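Local atomic coordinates of MaoC domain protein dehydratase (Chloroflexus aurantiacus, PDB entry 4E3E), a protein that catalyses the reversible dehydration of (2R,3S)-beta-methylmalyl-CoA to mesaconyl-CoA (2-methylfumaryl-CoA), a step of the glyoxylate assimilation cycle. Residues Ile20-Pro25 against Gly74-Asp79; Tyr185-Ala190 against Leu265-Ser270; Arg313-Lys318 against Val339-Tyr344. All coordinates share one frame; numbering follows the deposited sequence.

Interaction 1 (Ile20-Pro25 against Gly74-Asp79)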
ATOM      1  N   ILE A  20      20.186  16.503 -18.839  1.00 31.50           N
ATOM      2  CA  ILE A  20      19.821  15.104 -18.818  1.00 30.51           C
ATOM      3  C   ILE A  20      18.299  14.965 -18.806  1.00 29.76           C
ATOM      4  O   ILE A  20      17.618  15.513 -17.921  1.00 29.45           O
ATOM      5  CB  ILE A  20      20.403  14.386 -17.586  1.00 30.15           C
ATOM      6  CG1 ILE A  20      21.937  14.540 -17.547  1.00 30.99           C
ATOM      7  CG2 ILE A  20      19.986  12.917 -17.584  1.00 33.10           C
ATOM      8  CD1 ILE A  20      22.567  14.099 -16.247  1.00 34.65           C
ATOM      9  N   VAL A  21      17.773  14.243 -19.794  1.00 29.01           N
ATOM     10  CA  VAL A  21      16.342  13.934 -19.856  1.00 30.59           C
ATOM     11  C   VAL A  21      16.121  12.576 -19.192  1.00 28.10           C
ATOM     12  O   VAL A  21      16.589  11.567 -19.694  1.00 26.89           O
ATOM     13  CB  VAL A  21      15.811  13.922 -21.315  1.00 27.99           C
ATOM     14  CG1 VAL A  21      14.329  13.541 -21.350  1.00 26.61           C
ATOM     15  CG2 VAL A  21      16.037  15.280 -21.967  1.00 31.58           C
ATOM     16  N   HIS A  22      15.454  12.566 -18.059  1.00 26.82           N
ATOM     17  CA  HIS A  22      15.247  11.374 -17.291  1.00 28.98           C
ATOM     18  C   HIS A  22      14.198  10.439 -17.811  1.00 25.89           C
ATOM     19  O   HIS A  22      13.227  10.843 -18.403  1.00 26.98           O
ATOM     20  CB  HIS A  22      14.995  11.723 -15.829  1.00 27.10           C
ATOM     21  CG  HIS A  22      16.054  12.593 -15.218  1.00 26.17           C
ATOM     22  ND1 HIS A  22      17.280  12.174 -15.017  1.00 28.36           N
ATOM     23  CD2 HIS A  22      16.022  13.886 -14.789  1.00 25.59           C
ATOM     24  CE1 HIS A  22      17.996  13.130 -14.475  1.00 25.60           C
ATOM     25  NE2 HIS A  22      17.235  14.180 -14.337  1.00 23.64           N
ATOM     26  N   ALA A  23      14.366   9.174 -17.523  1.00 26.48           N
ATOM     27  CA  ALA A  23      13.424   8.159 -17.905  1.00 28.73           C
ATOM     28  C   ALA A  23      12.162   8.123 -17.058  1.00 26.69           C
ATOM     29  O   ALA A  23      12.091   8.726 -16.034  1.00 25.39           O
ATOM     30  CB  ALA A  23      14.098   6.814 -17.888  1.00 28.90           C
ATOM     31  N   THR A  24      11.193   7.356 -17.500  1.00 24.57           N
ATOM     32  CA  THR A  24      10.046   7.032 -16.699  1.00 20.94           C
ATOM     33  C   THR A  24       9.143   8.133 -16.261  1.00 24.21           C
ATOM     34  O   THR A  24       8.972   8.374 -15.116  1.00 28.14           O
ATOM     35  CB  THR A  24      10.487   6.294 -15.426  1.00 20.24           C
ATOM     36  OG1 THR A  24      11.620   5.523 -15.719  1.00 28.28           O
ATOM     37  CG2 THR A  24       9.418   5.418 -14.928  1.00 21.81           C
ATOM     38  N   PRO A  25       8.523   8.784 -17.214  1.00 22.97           N
ATOM     39  CA  PRO A  25       7.473   9.729 -16.915  1.00 28.19           C
ATOM     40  C   PRO A  25       6.345   9.026 -16.187  1.00 30.20           C
ATOM     41  O   PRO A  25       6.096   7.882 -16.394  1.00 27.69           O
ATOM     42  CB  PRO A  25       7.026  10.194 -18.278  1.00 26.76           C
ATOM     43  CG  PRO A  25       7.428   9.151 -19.193  1.00 28.24           C
ATOM     44  CD  PRO A  25       8.639   8.506 -18.633  1.00 26.58           C
ATOM     45  N   GLY A  74      12.783  11.374  -7.434  1.00 26.15           N
ATOM     46  CA  GLY A  74      13.028   9.968  -7.771  1.00 27.85           C
ATOM     47  C   GLY A  74      13.465   9.728  -9.212  1.00 24.35           C
ATOM     48  O   GLY A  74      14.369   8.938  -9.455  1.00 25.80           O
ATOM     49  N   LYS A  75      12.822  10.403 -10.168  1.00 24.15           N
ATOM     50  CA  LYS A  75      13.201  10.297 -11.581  1.00 26.81           C
ATOM     51  C   LYS A  75      14.662  10.654 -11.852  1.00 25.29           C
ATOM     52  O   LYS A  75      15.260  10.131 -12.801  1.00 26.24           O
ATOM     53  CB  LYS A  75      12.349  11.219 -12.463  1.00 29.29           C
ATOM     54  CG  LYS A  75      10.864  11.116 -12.256  1.00 35.98           C
ATOM     55  CD  LYS A  75      10.380   9.771 -12.687  1.00 34.68           C
ATOM     56  CE  LYS A  75       9.608   9.077 -11.581  1.00 29.79           C
ATOM     57  NZ  LYS A  75       9.469   7.735 -12.187  1.00 32.35           N
ATOM     58  N   THR A  76      15.215  11.555 -11.042  1.00 23.81           N
ATOM     59  CA  THR A  76      16.572  12.066 -11.271  1.00 23.43           C
ATOM     60  C   THR A  76      17.607  11.119 -10.686  1.00 25.66           C
ATOM     61  O   THR A  76      18.785  11.155 -11.075  1.00 27.81           O
ATOM     62  CB  THR A  76      16.808  13.470 -10.647  1.00 25.83           C
ATOM     63  OG1 THR A  76      16.995  13.371  -9.217  1.00 23.22           O
ATOM     64  CG2 THR A  76      15.677  14.411 -10.974  1.00 25.46           C
ATOM     65  N   VAL A  77      17.168  10.272  -9.759  1.00 23.85           N
ATOM     66  CA  VAL A  77      18.114   9.404  -9.020  1.00 25.31           C
ATOM     67  C   VAL A  77      19.016   8.503  -9.907  1.00 27.70           C
ATOM     68  O   VAL A  77      20.248   8.474  -9.701  1.00 29.16           O
ATOM     69  CB  VAL A  77      17.408   8.615  -7.898  1.00 24.23           C
ATOM     70  CG1 VAL A  77      18.341   7.564  -7.280  1.00 22.52           C
ATOM     71  CG2 VAL A  77      16.911   9.581  -6.823  1.00 24.86           C
ATOM     72  N   PRO A  78      18.431   7.781 -10.895  1.00 27.67           N
ATOM     73  CA  PRO A  78      19.282   6.920 -11.742  1.00 24.49           C
ATOM     74  C   PRO A  78      20.472   7.662 -12.379  1.00 30.22           C
ATOM     75  O   PRO A  78      21.572   7.111 -12.430  1.00 33.61           O
ATOM     76  CB  PRO A  78      18.307   6.429 -12.830  1.00 29.26           C
ATOM     77  CG  PRO A  78      16.963   6.488 -12.176  1.00 30.37           C
ATOM     78  CD  PRO A  78      17.021   7.754 -11.355  1.00 26.49           C
ATOM     79  N   ASP A  79      20.257   8.906 -12.809  1.00 30.16           N
ATOM     80  CA  ASP A  79      21.272   9.675 -13.546  1.00 29.70           C
ATOM     81  C   ASP A  79      22.125  10.615 -12.699  1.00 31.69           C
ATOM     82  O   ASP A  79      23.233  10.975 -13.100  1.00 32.59           O
ATOM     83  CB  ASP A  79      20.601  10.486 -14.651  1.00 30.46           C
ATOM     84  CG  ASP A  79      19.774   9.620 -15.575  1.00 32.87           C
ATOM     85  OD1 ASP A  79      20.311   8.620 -16.083  1.00 32.97           O
ATOM     86  OD2 ASP A  79      18.591   9.921 -15.787  1.00 37.33           O
TER
HETATM   87  O   HOH W   1      19.025   9.541 -18.947  1.00 72.08           O
HETATM   88  O   HOH W   2      14.029   8.019 -14.152  1.00 38.16           O
HETATM   89  O   HOH W   3      16.657   8.115 -16.005  1.00 46.37           O

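Interaction 2 (Tyr185-Ala190 against Leu265-Ser270)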
ATOM      1  N   TYR A 185     -14.747  28.777   4.655  1.00 51.14           N
ATOM      2  CA  TYR A 185     -13.624  28.016   5.231  1.00 43.26           C
ATOM      3  C   TYR A 185     -13.997  27.370   6.563  1.00 39.97           C
ATOM      4  O   TYR A 185     -14.116  28.054   7.582  1.00 43.14           O
ATOM      5  CB  TYR A 185     -12.382  28.908   5.399  1.00 43.65           C
ATOM      6  CG  TYR A 185     -11.121  28.126   5.670  1.00 37.02           C
ATOM      7  CD1 TYR A 185     -10.407  27.544   4.626  1.00 38.41           C
ATOM      8  CD2 TYR A 185     -10.640  27.958   6.970  1.00 39.67           C
ATOM      9  CE1 TYR A 185      -9.256  26.817   4.864  1.00 32.42           C
ATOM     10  CE2 TYR A 185      -9.483  27.232   7.218  1.00 35.60           C
ATOM     11  CZ  TYR A 185      -8.801  26.662   6.157  1.00 30.17           C
ATOM     12  OH  TYR A 185      -7.651  25.943   6.372  1.00 26.75           O
ATOM     13  N   ASN A 186     -14.182  26.051   6.551  1.00 34.25           N
ATOM     14  CA  ASN A 186     -14.565  25.333   7.752  1.00 37.48           C
ATOM     15  C   ASN A 186     -13.356  25.036   8.640  1.00 33.06           C
ATOM     16  O   ASN A 186     -12.566  24.140   8.352  1.00 32.53           O
ATOM     17  CB  ASN A 186     -15.327  24.052   7.388  1.00 36.64           C
ATOM     18  CG  ASN A 186     -15.948  23.383   8.590  1.00 39.59           C
ATOM     19  OD1 ASN A 186     -15.316  23.229   9.634  1.00 37.58           O
ATOM     20  ND2 ASN A 186     -17.189  22.970   8.447  1.00 46.54           N
ATOM     21  N   LEU A 187     -13.226  25.799   9.719  1.00 30.76           N
ATOM     22  CA  LEU A 187     -12.118  25.646  10.665  1.00 32.29           C
ATOM     23  C   LEU A 187     -12.089  24.288  11.377  1.00 32.02           C
ATOM     24  O   LEU A 187     -11.011  23.717  11.611  1.00 30.01           O
ATOM     25  CB  LEU A 187     -12.148  26.768  11.707  1.00 32.09           C
ATOM     26  CG  LEU A 187     -11.854  28.189  11.232  1.00 29.71           C
ATOM     27  CD1 LEU A 187     -12.231  29.179  12.324  1.00 31.72           C
ATOM     28  CD2 LEU A 187     -10.393  28.354  10.828  1.00 26.93           C
ATOM     29  N   ALA A 188     -13.266  23.782  11.743  1.00 31.19           N
ATOM     30  CA  ALA A 188     -13.362  22.474  12.392  1.00 32.41           C
ATOM     31  C   ALA A 188     -12.856  21.388  11.441  1.00 27.18           C
ATOM     32  O   ALA A 188     -12.108  20.501  11.853  1.00 26.67           O
ATOM     33  CB  ALA A 188     -14.791  22.189  12.835  1.00 27.94           C
ATOM     34  N   HIS A 189     -13.244  21.466  10.171  1.00 25.39           N
ATOM     35  CA  HIS A 189     -12.750  20.503   9.181  1.00 23.70           C
ATOM     36  C   HIS A 189     -11.262  20.637   8.963  1.00 25.11           C
ATOM     37  O   HIS A 189     -10.575  19.628   8.833  1.00 26.72           O
ATOM     38  CB  HIS A 189     -13.511  20.642   7.856  1.00 25.87           C
ATOM     39  CG  HIS A 189     -14.883  20.005   7.869  1.00 29.67           C
ATOM     40  ND1 HIS A 189     -15.681  19.982   6.779  1.00 33.91           N
ATOM     41  CD2 HIS A 189     -15.574  19.325   8.877  1.00 31.46           C
ATOM     42  CE1 HIS A 189     -16.831  19.342   7.078  1.00 37.03           C
ATOM     43  NE2 HIS A 189     -16.764  18.939   8.362  1.00 35.53           N
ATOM     44  N   ALA A 190     -10.740  21.870   8.927  1.00 26.00           N
ATOM     45  CA  ALA A 190      -9.313  22.066   8.718  1.00 24.06           C
ATOM     46  C   ALA A 190      -8.522  21.504   9.900  1.00 26.78           C
ATOM     47  O   ALA A 190      -7.472  20.906   9.714  1.00 27.75           O
ATOM     48  CB  ALA A 190      -8.986  23.528   8.505  1.00 22.64           C
ATOM     49  N   LEU A 265       0.344  23.038  13.098  1.00 26.56           N
ATOM     50  CA  LEU A 265       0.332  23.816  11.856  1.00 26.83           C
ATOM     51  C   LEU A 265      -0.774  23.356  10.897  1.00 24.56           C
ATOM     52  O   LEU A 265      -0.585  23.368   9.684  1.00 26.25           O
ATOM     53  CB  LEU A 265       1.713  23.754  11.177  1.00 23.85           C
ATOM     54  CG  LEU A 265       2.818  24.579  11.849  1.00 27.55           C
ATOM     55  CD1 LEU A 265       4.198  24.122  11.411  1.00 24.65           C
ATOM     56  CD2 LEU A 265       2.618  26.078  11.594  1.00 25.38           C
ATOM     57  N   ALA A 266      -1.929  22.968  11.443  1.00 25.74           N
ATOM     58  CA  ALA A 266      -3.024  22.393  10.650  1.00 23.75           C
ATOM     59  C   ALA A 266      -3.497  23.280   9.487  1.00 24.04           C
ATOM     60  O   ALA A 266      -3.874  22.764   8.436  1.00 24.13           O
ATOM     61  CB  ALA A 266      -4.200  22.028  11.550  1.00 25.85           C
ATOM     62  N   ASN A 267      -3.474  24.603   9.660  1.00 23.70           N
ATOM     63  CA  ASN A 267      -3.934  25.491   8.576  1.00 22.62           C
ATOM     64  C   ASN A 267      -2.856  25.836   7.548  1.00 24.34           C
ATOM     65  O   ASN A 267      -3.123  26.585   6.595  1.00 25.70           O
ATOM     66  CB  ASN A 267      -4.627  26.750   9.135  1.00 27.05           C
ATOM     67  CG  ASN A 267      -6.017  26.445   9.666  1.00 28.14           C
ATOM     68  OD1 ASN A 267      -6.368  26.818  10.790  1.00 34.52           O
ATOM     69  ND2 ASN A 267      -6.811  25.749   8.865  1.00 23.53           N
ATOM     70  N   ALA A 268      -1.646  25.279   7.730  1.00 25.13           N
ATOM     71  CA  ALA A 268      -0.591  25.392   6.718  1.00 25.26           C
ATOM     72  C   ALA A 268      -0.954  24.449   5.576  1.00 25.14           C
ATOM     73  O   ALA A 268      -0.393  23.353   5.445  1.00 29.36           O
ATOM     74  CB  ALA A 268       0.776  25.055   7.299  1.00 24.79           C
ATOM     75  N   LEU A 269      -1.887  24.893   4.745  1.00 23.13           N
ATOM     76  CA  LEU A 269      -2.594  23.986   3.842  1.00 27.18           C
ATOM     77  C   LEU A 269      -1.726  23.290   2.808  1.00 29.50           C
ATOM     78  O   LEU A 269      -2.010  22.141   2.426  1.00 32.96           O
ATOM     79  CB  LEU A 269      -3.746  24.706   3.158  1.00 30.54           C
ATOM     80  CG  LEU A 269      -4.933  24.950   4.092  1.00 34.65           C
ATOM     81  CD1 LEU A 269      -6.070  25.480   3.249  1.00 32.03           C
ATOM     82  CD2 LEU A 269      -5.344  23.696   4.896  1.00 38.23           C
ATOM     83  N   SER A 270      -0.674  23.975   2.359  1.00 27.12           N
ATOM     84  CA  SER A 270       0.216  23.407   1.348  1.00 28.50           C
ATOM     85  C   SER A 270       1.572  24.059   1.430  1.00 28.50           C
ATOM     86  O   SER A 270       1.705  25.184   1.937  1.00 29.74           O
ATOM     87  CB  SER A 270      -0.358  23.592  -0.056  1.00 27.94           C
ATOM     88  OG  SER A 270      -0.362  24.966  -0.419  1.00 30.43           O
TER
HETATM   89  O   HOH W   4      -5.842  21.082   7.324  1.00 35.11           O

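Interaction 3 (Arg313-Lys318 against Val339-Tyr344)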
ATOM      1  N   ARG A 313      10.894  26.520   9.743  1.00 23.88           N
ATOM      2  CA  ARG A 313      11.896  25.479   9.900  1.00 27.01           C
ATOM      3  C   ARG A 313      11.269  24.333  10.681  1.00 29.82           C
ATOM      4  O   ARG A 313      10.820  24.526  11.817  1.00 28.17           O
ATOM      5  CB  ARG A 313      13.128  25.978  10.662  1.00 27.35           C
ATOM      6  CG  ARG A 313      14.222  24.916  10.785  1.00 29.97           C
ATOM      7  CD  ARG A 313      15.400  25.314  11.707  1.00 30.22           C
ATOM      8  NE  ARG A 313      15.922  26.652  11.410  1.00 32.97           N
ATOM      9  CZ  ARG A 313      16.611  26.989  10.318  1.00 34.74           C
ATOM     10  NH1 ARG A 313      16.899  26.090   9.375  1.00 33.69           N
ATOM     11  NH2 ARG A 313      17.007  28.247  10.161  1.00 40.61           N
ATOM     12  N   THR A 314      11.231  23.144  10.082  1.00 23.57           N
ATOM     13  CA  THR A 314      10.875  21.952  10.848  1.00 23.96           C
ATOM     14  C   THR A 314      12.115  21.101  11.035  1.00 24.37           C
ATOM     15  O   THR A 314      12.822  20.782  10.074  1.00 27.35           O
ATOM     16  CB  THR A 314       9.740  21.164  10.200  1.00 23.93           C
ATOM     17  OG1 THR A 314       8.593  22.034  10.038  1.00 25.49           O
ATOM     18  CG2 THR A 314       9.355  19.968  11.060  1.00 24.23           C
ATOM     19  N   VAL A 315      12.376  20.740  12.278  1.00 25.14           N
ATOM     20  CA  VAL A 315      13.528  19.924  12.625  1.00 27.81           C
ATOM     21  C   VAL A 315      13.013  18.559  13.070  1.00 28.59           C
ATOM     22  O   VAL A 315      12.162  18.484  13.960  1.00 28.49           O
ATOM     23  CB  VAL A 315      14.310  20.576  13.789  1.00 28.17           C
ATOM     24  CG1 VAL A 315      15.474  19.699  14.218  1.00 27.40           C
ATOM     25  CG2 VAL A 315      14.807  21.957  13.375  1.00 32.01           C
ATOM     26  N   ALA A 316      13.502  17.485  12.441  1.00 27.84           N
ATOM     27  CA  ALA A 316      13.136  16.131  12.869  1.00 27.64           C
ATOM     28  C   ALA A 316      14.260  15.532  13.702  1.00 27.53           C
ATOM     29  O   ALA A 316      15.451  15.712  13.400  1.00 28.52           O
ATOM     30  CB  ALA A 316      12.799  15.227  11.682  1.00 24.49           C
ATOM     31  N   THR A 317      13.883  14.811  14.728  1.00 26.04           N
ATOM     32  CA  THR A 317      14.835  14.159  15.592  1.00 29.04           C
ATOM     33  C   THR A 317      14.467  12.712  15.743  1.00 29.38           C
ATOM     34  O   THR A 317      13.362  12.337  15.506  1.00 29.04           O
ATOM     35  CB  THR A 317      14.880  14.797  16.979  1.00 29.37           C
ATOM     36  OG1 THR A 317      13.598  14.765  17.569  1.00 31.97           O
ATOM     37  CG2 THR A 317      15.292  16.194  16.889  1.00 30.41           C
ATOM     38  N   LYS A 318      15.414  11.900  16.154  1.00 29.92           N
ATOM     39  CA  LYS A 318      15.109  10.534  16.447  1.00 31.66           C
ATOM     40  C   LYS A 318      15.152  10.282  17.925  1.00 33.84           C
ATOM     41  O   LYS A 318      16.041  10.720  18.595  1.00 34.30           O
ATOM     42  CB  LYS A 318      16.007   9.556  15.704  1.00 29.24           C
ATOM     43  CG  LYS A 318      17.483   9.722  15.925  1.00 34.16           C
ATOM     44  CD  LYS A 318      18.224   8.452  15.594  1.00 40.97           C
ATOM     45  CE  LYS A 318      18.859   8.573  14.244  1.00 40.00           C
ATOM     46  NZ  LYS A 318      19.450   7.329  13.741  1.00 34.66           N
ATOM     47  N   VAL A 339      18.020  14.726  12.595  1.00 26.70           N
ATOM     48  CA  VAL A 339      18.160  14.008  11.319  1.00 22.17           C
ATOM     49  C   VAL A 339      17.749  14.858  10.124  1.00 25.03           C
ATOM     50  O   VAL A 339      18.129  14.559   8.982  1.00 28.40           O
ATOM     51  CB  VAL A 339      17.402  12.648  11.299  1.00 26.15           C
ATOM     52  CG1 VAL A 339      18.021  11.664  12.313  1.00 26.21           C
ATOM     53  CG2 VAL A 339      15.894  12.839  11.507  1.00 24.66           C
ATOM     54  N   LEU A 340      16.992  15.918  10.392  1.00 21.33           N
ATOM     55  CA  LEU A 340      16.468  16.771   9.325  1.00 23.81           C
ATOM     56  C   LEU A 340      16.403  18.209   9.796  1.00 28.10           C
ATOM     57  O   LEU A 340      15.900  18.476  10.886  1.00 31.09           O
ATOM     58  CB  LEU A 340      15.065  16.332   8.935  1.00 22.34           C
ATOM     59  CG  LEU A 340      14.447  17.170   7.804  1.00 23.05           C
ATOM     60  CD1 LEU A 340      15.201  16.899   6.502  1.00 21.10           C
ATOM     61  CD2 LEU A 340      12.943  16.906   7.664  1.00 23.92           C
ATOM     62  N   ASP A 341      16.917  19.124   8.980  1.00 26.55           N
ATOM     63  CA  ASP A 341      16.716  20.554   9.173  1.00 28.17           C
ATOM     64  C   ASP A 341      16.098  21.069   7.879  1.00 27.02           C
ATOM     65  O   ASP A 341      16.795  21.220   6.880  1.00 27.16           O
ATOM     66  CB  ASP A 341      18.058  21.243   9.468  1.00 29.07           C
ATOM     67  CG  ASP A 341      17.919  22.744   9.693  1.00 30.85           C
ATOM     68  OD1 ASP A 341      16.788  23.285   9.572  1.00 33.97           O
ATOM     69  OD2 ASP A 341      18.951  23.388   9.975  1.00 32.80           O
ATOM     70  N   PHE A 342      14.794  21.332   7.901  1.00 24.05           N
ATOM     71  CA  PHE A 342      14.013  21.572   6.680  1.00 26.79           C
ATOM     72  C   PHE A 342      13.403  22.967   6.749  1.00 29.66           C
ATOM     73  O   PHE A 342      12.676  23.275   7.686  1.00 29.37           O
ATOM     74  CB  PHE A 342      12.917  20.488   6.561  1.00 24.26           C
ATOM     75  CG  PHE A 342      12.109  20.538   5.279  1.00 28.09           C
ATOM     76  CD1 PHE A 342      12.722  20.449   4.031  1.00 29.07           C
ATOM     77  CD2 PHE A 342      10.707  20.619   5.327  1.00 30.19           C
ATOM     78  CE1 PHE A 342      11.959  20.485   2.856  1.00 27.69           C
ATOM     79  CE2 PHE A 342       9.939  20.651   4.154  1.00 27.27           C
ATOM     80  CZ  PHE A 342      10.574  20.587   2.922  1.00 28.56           C
ATOM     81  N   ASP A 343      13.700  23.805   5.757  1.00 26.35           N
ATOM     82  CA  ASP A 343      13.327  25.215   5.772  1.00 25.82           C
ATOM     83  C   ASP A 343      12.480  25.427   4.525  1.00 25.89           C
ATOM     84  O   ASP A 343      12.951  25.240   3.405  1.00 27.95           O
ATOM     85  CB  ASP A 343      14.635  26.057   5.758  1.00 26.59           C
ATOM     86  CG  ASP A 343      14.430  27.556   5.451  1.00 29.02           C
ATOM     87  OD1 ASP A 343      13.309  28.071   5.176  1.00 27.38           O
ATOM     88  OD2 ASP A 343      15.460  28.254   5.478  1.00 32.63           O
ATOM     89  N   TYR A 344      11.221  25.803   4.717  1.00 23.82           N
ATOM     90  CA  TYR A 344      10.273  25.836   3.627  1.00 23.28           C
ATOM     91  C   TYR A 344       9.237  26.901   3.899  1.00 25.78           C
ATOM     92  O   TYR A 344       9.224  27.521   4.972  1.00 27.66           O
ATOM     93  CB  TYR A 344       9.609  24.450   3.434  1.00 23.45           C
ATOM     94  CG  TYR A 344       8.877  23.929   4.660  1.00 25.27           C
ATOM     95  CD1 TYR A 344       9.581  23.577   5.819  1.00 24.98           C
ATOM     96  CD2 TYR A 344       7.475  23.810   4.673  1.00 22.87           C
ATOM     97  CE1 TYR A 344       8.926  23.108   6.950  1.00 28.42           C
ATOM     98  CE2 TYR A 344       6.808  23.340   5.808  1.00 26.94           C
ATOM     99  CZ  TYR A 344       7.548  22.984   6.947  1.00 26.40           C
ATOM    100  OH  TYR A 344       6.907  22.515   8.083  1.00 24.36           O
TER
HETATM  101  O   HOH W   5      17.157  29.365   7.216  1.00 50.17           O

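Interaction 1 (Ile20-Pro25 against Gly74-Asp79)
H22 and K75 mark the nearest backbone approach, 6.2 Å between their CA atoms, where the chain leaving strand residues 20-21 passes the last turns of helix 65-80. The imidazole of H22 lies flat on that helix: T76 CA stands 3.7 Å from the ring centroid in a CH-pi contact, and I20 O lies over the opposite face toward the rim. At the ring edge H22 ND1 donates to D79 OD2 (2.7 Å, N-H...O 164°), on the lone pair turned away from OD1, with carboxylate and ring only 16° apart. The contact sets helix 65-80 against the sheet's edge strand, consistent with the hot-dog fold, where a sheet wraps round a helix. S109 on the adjacent strand 104-116 bonds H22 NE2, so both ring nitrogens are held against turning. A water accepts from A23 N and donates to D79 OD2 (2.7 Å), while a second donates to A23 O and K75 O. Bent at chi2 (-66°) and again at chi3, the K75 chain brings NZ to T24 O at 3.0 Å in the carbonyl plane; NZ also donates to Q226 OE1, its stronger partner. A neighbouring subunit hydrogen-bonds the T24 backbone and packs its A188 on V21.

Interaction 2 (Tyr185-Ala190 against Leu265-Ser270)
Y185, just ahead of the N-cap, and A190, in the last position of the short helix 187-190, pack against the type I beta turn L265-A268 and the L269 that follows it, in the link from helix 250-265 to strand 270-278. The backbones come nearest at A190 and N267, 6.4 Å between CA atoms. Y185 carries most of the apolar touch. Its CG is anti to the backbone N (chi1 -166°), which sends the ring out to L269, and the two side chains approach from opposite directions. L269 CD1 comes in at the ring edge, 3.8 Å from Y185 CE1 and 3.5 Å from Y185 OH. The same hydroxyl lies close to the side-chain amide of N267, whose plane is 56° from that of the ring; the assignment of O and N in this amide is doubtful, and no firm bond can be read from it.

The capping fits the classic N-cap pattern. N186 precedes helix 187-190, and its OD1 accepts from H189 N (2.8 Å, 165°), with the donor standing above the carbonyl plane. In 265-270 the turn is closed by A268 N to L265 O at 2.9 Å, and A268 is the centre of an inverse gamma turn just before strand 270-278.

Beyond the amide, A266 CB lies 3.9 Å from A190 O. One water joins the two backbones here, donating to A190 O (2.9 Å) and to A266 O (2.8 Å), and so bridges the two carbonyl oxygens. Strand 338-349 lies alongside, with P349 against Y185 and M348 against N267. H189 packs on H22 of a neighbouring subunit.

Interaction 3 (Arg313-Lys318 against Val339-Tyr344)
T314 OG1 sits at the edge of the Y344 ring, in its plane, while one face of that ring carries F342 CE2, offset toward the rim. The second flat group, the R313 guanidinium, has D341 OD1 at its edge. R313 NH1 donates to D341 OD1 (2.8 Å, 156°) in a salt bridge that uses the lone pair on the side of OD2, although the guanidinium and carboxylate planes are turned 70° from each other. The arginine chain runs extended until chi3 (-49°), where it bends to bring NH1 over to D341 rather than to D343, its direct neighbour across the strands. A water links R313 NH2 to D343 OD2, which R311 also engages.

Strands 313-318 and 339-344 are antiparallel neighbours in the hot-dog sheet. T314 N to F342 O and F342 N to T314 O form one hydrogen-bonded pair. At the far end V339 and L340 both face A316, a classic beta bulge: A316 O takes V339 N at 2.9 Å and L340 N weakly at 3.4 Å. A316 CB meets L340 CB at 3.7 Å on the face covered by helix 250-265, through I253 and I254.

A leucine in place of R313 would probably leave D341 OD1 without its charged mate and take away the NH2 end of the water bridge to D343.

Y334 and Y327 bond D341 OD2, so both oxygens of this buried acid have partners, which probably stabilises its negative charge. T314 OG1 and Y344 OH, 2.6 Å apart, share a hydrogen bond on the other face; with S293 also bonding OG1, the polar threonine tip is satisfied inside the fold.

How the interactions relate
Interaction 3 is the most buried of the three and lies nearest the chain's centre: two neighbouring strands share backbone bonds, with a salt bridge on one face and apolar packing under helix 250-265 and a threonine-tyrosine hydroxyl pair on the other. Interaction 1 reaches the same sheet at its outermost strand, but sets a helix against it through an imidazole, a lysine and bridging waters. Interaction 2 joins a short helix to a turn after helix 250-265, mainly by packing and one water. Interactions 1 and 2 have centres about 35 Å apart, yet across subunits 20-25 and 185-190 pack on each other's copies. The nearest atoms of interactions 2 and 3 are about 5 Å apart.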